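Local coordinates for protein TatD-related deoxyribonuclease (Thermotoga maritima, PDB 1J6O) that probably acts as a metal-dependent deoxyribonuclease of the TatD family, hydrolysing phosphodiester bonds in DNA, at residues Met13-Ala18 against Leu211-Pro216; Thr104-Phe109 against Arg120-Gln125. One frame throughout, in Å; residues are numbered along the deposited sequence.

Contact 1. Residues Met13-Ala18 against Leu211-Pro216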
# COMPACT_ATOMS: atom_id res chain seq x y z
N MSE A 13 -9.12 12.09 -2.51
CA MSE A 13 -8.74 10.77 -2.02
C MSE A 13 -7.42 10.38 -2.65
O MSE A 13 -7.10 10.82 -3.75
CB MSE A 13 -9.79 9.74 -2.40
CG MSE A 13 -11.19 10.12 -1.95
SE MSE A 13 -12.35 8.77 -2.64
CE MSE A 13 -11.61 7.38 -1.58
N VAL A 14 -6.66 9.55 -1.95
CA VAL A 14 -5.37 9.09 -2.46
C VAL A 14 -5.38 7.57 -2.41
O VAL A 14 -5.78 6.99 -1.40
CB VAL A 14 -4.19 9.57 -1.59
CG1 VAL A 14 -2.88 8.88 -2.07
CG2 VAL A 14 -4.06 11.10 -1.69
N ASP A 15 -5.01 6.92 -3.51
CA ASP A 15 -4.98 5.44 -3.50
C ASP A 15 -3.52 5.11 -3.22
O ASP A 15 -2.67 5.26 -4.11
CB ASP A 15 -5.35 4.85 -4.86
CG ASP A 15 -5.45 3.33 -4.84
OD1 ASP A 15 -4.98 2.69 -3.85
OD2 ASP A 15 -5.99 2.78 -5.82
N THR A 16 -3.22 4.62 -2.02
CA THR A 16 -1.82 4.29 -1.68
C THR A 16 -1.33 2.91 -2.11
O THR A 16 -0.20 2.52 -1.77
CB THR A 16 -1.56 4.45 -0.16
OG1 THR A 16 -2.43 3.55 0.55
CG2 THR A 16 -1.83 5.88 0.32
N HIS A 17 -2.14 2.16 -2.85
CA HIS A 17 -1.70 0.85 -3.27
C HIS A 17 -2.43 0.43 -4.52
O HIS A 17 -3.50 -0.19 -4.44
CB HIS A 17 -1.96 -0.18 -2.15
CG HIS A 17 -1.06 -1.38 -2.20
ND1 HIS A 17 0.07 -1.50 -1.42
CD2 HIS A 17 -1.12 -2.51 -2.94
CE1 HIS A 17 0.66 -2.66 -1.67
NE2 HIS A 17 -0.04 -3.29 -2.59
N ALA A 18 -1.87 0.74 -5.69
CA ALA A 18 -2.51 0.36 -6.94
C ALA A 18 -1.56 -0.48 -7.83
O ALA A 18 -0.36 -0.43 -7.63
CB ALA A 18 -2.90 1.61 -7.66
N LEU A 211 -6.00 5.23 2.62
CA LEU A 211 -6.90 4.43 1.79
C LEU A 211 -6.13 3.71 0.70
O LEU A 211 -5.01 4.10 0.34
CB LEU A 211 -7.91 5.33 1.08
CG LEU A 211 -8.64 6.38 1.90
CD1 LEU A 211 -9.28 7.38 0.93
CD2 LEU A 211 -9.71 5.71 2.77
N GLU A 212 -6.71 2.63 0.19
CA GLU A 212 -6.05 1.91 -0.87
C GLU A 212 -7.11 1.05 -1.57
O GLU A 212 -8.18 0.80 -1.01
CB GLU A 212 -4.96 1.01 -0.32
CG GLU A 212 -5.48 -0.28 0.34
CD GLU A 212 -4.34 -1.18 0.76
OE1 GLU A 212 -3.69 -0.83 1.75
OE2 GLU A 212 -4.08 -2.21 0.08
N THR A 213 -6.82 0.66 -2.80
CA THR A 213 -7.74 -0.18 -3.54
C THR A 213 -7.09 -1.54 -3.79
O THR A 213 -7.78 -2.55 -3.82
CB THR A 213 -8.07 0.33 -4.97
OG1 THR A 213 -6.84 0.45 -5.72
CG2 THR A 213 -8.79 1.66 -4.92
N ASP A 214 -5.76 -1.55 -3.94
CA ASP A 214 -5.03 -2.77 -4.23
C ASP A 214 -5.59 -3.22 -5.61
O ASP A 214 -5.57 -4.41 -5.95
CB ASP A 214 -5.28 -3.86 -3.17
CG ASP A 214 -4.24 -4.98 -3.24
OD1 ASP A 214 -3.16 -4.79 -3.86
OD2 ASP A 214 -4.51 -6.07 -2.66
N CYS A 215 -6.08 -2.26 -6.41
CA CYS A 215 -6.63 -2.62 -7.73
C CYS A 215 -5.57 -3.39 -8.55
O CYS A 215 -4.39 -3.07 -8.50
CB CYS A 215 -7.10 -1.36 -8.48
SG CYS A 215 -5.82 -0.14 -8.89
N PRO A 216 -6.00 -4.34 -9.40
CA PRO A 216 -7.40 -4.73 -9.65
C PRO A 216 -8.08 -5.62 -8.62
O PRO A 216 -9.23 -6.00 -8.79
CB PRO A 216 -7.29 -5.46 -10.98
CG PRO A 216 -6.00 -6.29 -10.76
CD PRO A 216 -5.07 -5.20 -10.17
O HOH W 1 -5.08 7.59 1.35

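Contact 2. Residues Thr104-Phe109 against Arg120-Gln125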
# COMPACT_ATOMS: atom_id res chain seq x y z
N THR A 104 6.63 -5.60 -0.14
CA THR A 104 7.58 -6.50 0.53
C THR A 104 6.94 -6.95 1.84
O THR A 104 6.11 -6.24 2.40
CB THR A 104 8.96 -5.82 0.78
OG1 THR A 104 9.86 -6.78 1.37
CG2 THR A 104 8.83 -4.63 1.69
N GLY A 105 7.28 -8.14 2.31
CA GLY A 105 6.69 -8.58 3.55
C GLY A 105 6.70 -10.09 3.67
O GLY A 105 7.61 -10.74 3.15
N LEU A 106 5.67 -10.62 4.32
CA LEU A 106 5.54 -12.05 4.54
C LEU A 106 4.11 -12.52 4.30
O LEU A 106 3.15 -11.84 4.68
CB LEU A 106 5.86 -12.39 6.01
CG LEU A 106 7.17 -11.94 6.62
CD1 LEU A 106 7.18 -12.31 8.12
CD2 LEU A 106 8.32 -12.62 5.86
N ASP A 107 3.98 -13.68 3.67
CA ASP A 107 2.67 -14.26 3.41
C ASP A 107 2.80 -15.74 3.81
O ASP A 107 3.34 -16.55 3.05
CB ASP A 107 2.26 -14.16 1.93
CG ASP A 107 0.90 -14.82 1.67
OD1 ASP A 107 0.47 -15.66 2.49
OD2 ASP A 107 0.23 -14.50 0.67
N PHE A 108 2.35 -16.06 5.02
CA PHE A 108 2.42 -17.44 5.49
C PHE A 108 1.10 -18.16 5.27
O PHE A 108 0.85 -19.24 5.82
CB PHE A 108 2.81 -17.48 6.98
CG PHE A 108 4.22 -17.04 7.23
CD1 PHE A 108 5.09 -16.78 6.17
CD2 PHE A 108 4.70 -16.88 8.53
CE1 PHE A 108 6.40 -16.38 6.40
CE2 PHE A 108 6.02 -16.48 8.77
CZ PHE A 108 6.87 -16.23 7.71
N PHE A 109 0.24 -17.54 4.47
CA PHE A 109 -1.04 -18.15 4.18
C PHE A 109 -0.85 -18.97 2.91
O PHE A 109 -1.15 -20.16 2.91
CB PHE A 109 -2.14 -17.11 3.97
CG PHE A 109 -3.45 -17.70 3.54
CD1 PHE A 109 -4.22 -18.45 4.43
CD2 PHE A 109 -3.88 -17.58 2.22
CE1 PHE A 109 -5.41 -19.06 4.01
CE2 PHE A 109 -5.06 -18.19 1.80
CZ PHE A 109 -5.82 -18.93 2.69
N ARG A 120 14.40 -13.47 4.63
CA ARG A 120 15.62 -12.80 4.21
C ARG A 120 15.40 -11.70 3.17
O ARG A 120 16.02 -10.64 3.23
CB ARG A 120 16.68 -13.80 3.71
CG ARG A 120 16.48 -14.33 2.32
CD ARG A 120 17.82 -14.65 1.64
NE ARG A 120 17.89 -13.96 0.35
CZ ARG A 120 18.94 -13.27 -0.09
NH1 ARG A 120 20.05 -13.18 0.64
NH2 ARG A 120 18.86 -12.62 -1.25
N VAL A 121 14.51 -11.97 2.22
CA VAL A 121 14.19 -11.02 1.15
C VAL A 121 13.50 -9.78 1.73
O VAL A 121 13.72 -8.65 1.27
CB VAL A 121 13.29 -11.71 0.09
CG1 VAL A 121 12.69 -10.69 -0.88
CG2 VAL A 121 14.13 -12.75 -0.69
N PHE A 122 12.67 -10.00 2.75
CA PHE A 122 11.94 -8.92 3.43
C PHE A 122 12.97 -8.08 4.20
O PHE A 122 13.01 -6.85 4.11
CB PHE A 122 10.92 -9.53 4.39
CG PHE A 122 10.14 -8.52 5.21
CD1 PHE A 122 9.79 -7.27 4.69
CD2 PHE A 122 9.65 -8.87 6.46
CE1 PHE A 122 8.95 -6.41 5.40
CE2 PHE A 122 8.80 -8.01 7.19
CZ PHE A 122 8.45 -6.78 6.66
N VAL A 123 13.84 -8.76 4.94
CA VAL A 123 14.86 -8.05 5.69
C VAL A 123 15.75 -7.21 4.78
O VAL A 123 16.06 -6.07 5.07
CB VAL A 123 15.74 -9.04 6.51
CG1 VAL A 123 17.00 -8.33 7.02
CG2 VAL A 123 14.94 -9.58 7.68
N GLU A 124 16.14 -7.77 3.64
CA GLU A 124 16.99 -7.02 2.74
C GLU A 124 16.33 -5.77 2.16
O GLU A 124 17.01 -4.77 1.92
CB GLU A 124 17.49 -7.95 1.64
CG GLU A 124 18.17 -9.19 2.24
CD GLU A 124 18.98 -10.02 1.26
OE1 GLU A 124 18.47 -10.31 0.17
OE2 GLU A 124 20.14 -10.40 1.60
N GLN A 125 15.01 -5.80 1.98
CA GLN A 125 14.32 -4.63 1.44
C GLN A 125 14.12 -3.58 2.54
O GLN A 125 14.15 -2.36 2.28
CB GLN A 125 13.00 -5.05 0.81
CG GLN A 125 13.25 -5.76 -0.52
CD GLN A 125 11.98 -6.24 -1.17
OE1 GLN A 125 11.30 -5.47 -1.86
NE2 GLN A 125 11.65 -7.50 -0.96

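Contact 1. Residues Met13-Ala18 against Leu211-Pro216
Two backbone amides grip Asp15 OD1 from opposite faces of the carboxylate: Thr213 N across the contact at 2.9 Å, and His17 N at 3.1 Å, the latter closing an Asx turn. With CG anti to the backbone N (chi1 -175°), the carboxylate reaches over to residues 211-216, where OD2 accepts from Thr213 OG1, a hydrogen bond whose exact length is doubtful. That hydroxyl in turn accepts from Cys215 N, an ST turn, so it donates on one side and accepts on the other, which should hold its rotation. Leu211 O is gripped twice as well: Thr16 OG1 donates to Leu211 O at 2.6 Å, and Thr16 N binds the same oxygen. Farther on, Asp214 N binds His17 O at 2.7 Å. One water links Val14 O to Leu211 N. The predicted metal site lies along the same contact: the His17 ring lies beside the Glu212 carboxylate, their planes 10° apart, while Asp214 OD1 comes within 3.2 Å of His17 CD2. His17 NE2 is hydrogen-bonded to Glu103, Asp214 OD1 to His19 and Glu212 OE2 to His164, all but Glu212 being predicted metal ligands. CE of Met13, modelled as selenomethionine, packs tightly on Leu211 CD1. Here the first strand of the TIM-type barrel meets the end of the last, 209-211, and the loop after it; helices 233-244 and 248-264 pack against Met13 and Leu211, and strand 41-47 pairs with strand 13-18.

Contact 2. Residues Thr104-Phe109 against Arg120-Gln125
Strand 104-107 and helix 120-125 run nearly antiparallel, their axes 158° apart and 7.4 Å at closest approach, with Gly105 facing Phe122. The Phe122 ring carries the contact. Its CG stands anti to the backbone N (chi1 177°), which carries the ring over to the strand, one face toward Gly105. Gly105 CA sits over that face, offset toward the rim, as a CH-pi contact, 3.7 Å from the Phe122 ring centroid and 16° off the normal. Gly105 has backbone angles at which a CB would jam against the preceding carbonyl oxygen. Thr104 OG1 approaches the same ring at its edge, near the plane, 3.4 Å from Phe122 CD1. Leu106 crosses Phe122 at about a right angle, bringing Leu106 CG to within 3.9 Å of Phe122 CD2.

A helical turn after Phe122, Gln125 slides past Thr104 in the opposite direction. Its NE2 comes to 3.0 Å from Thr104 OG1, but the angle is too poor for a hydrogen bond. Instead Gln125 NE2 donates to Val121 O at 3.3 Å, meeting that oxygen from well above the carbonyl plane, while OE1 accepts from Val73 N. The amide is thus tied at both ends, and its rotation is fixed beside the threonine. Replacing Gln125 by an alanine is likely to leave Val73 N without this acceptor and to open a gap beside Thr104.

Strand 98-107, helix 115-132 and strand 136-141 form a beta-alpha-beta unit, whose first strand packs here on its helix. The chemistry is mostly apolar and aromatic, with the Thr104 hydroxyl against the ring edge and the Gln125 amide. Residues 104-109 and 120-125 are therefore held together by shape and contact rather than by bonds between them.

Overall arrangement
Both contacts are buried, neither at the surface, and reach the same barrel sheet, but at different distances from the middle of the chain: contact 1 is centred about 7 Å from it, contact 2 about 15 Å. Their own centres lie 21 Å apart, and contact 2 is nested in the chain loop that contact 1 closes. Residues 13-18 and 211-216 join the two ends of the strand order through a polar network that carries two predicted metal ligands. By contrast, residues 104-109 and 120-125 belong to neighbouring elements in sequence and fasten a helix to the barrel wall mainly by packing. Glu103 links the two regions: it directly precedes strand residue Thr104 and bonds to His17.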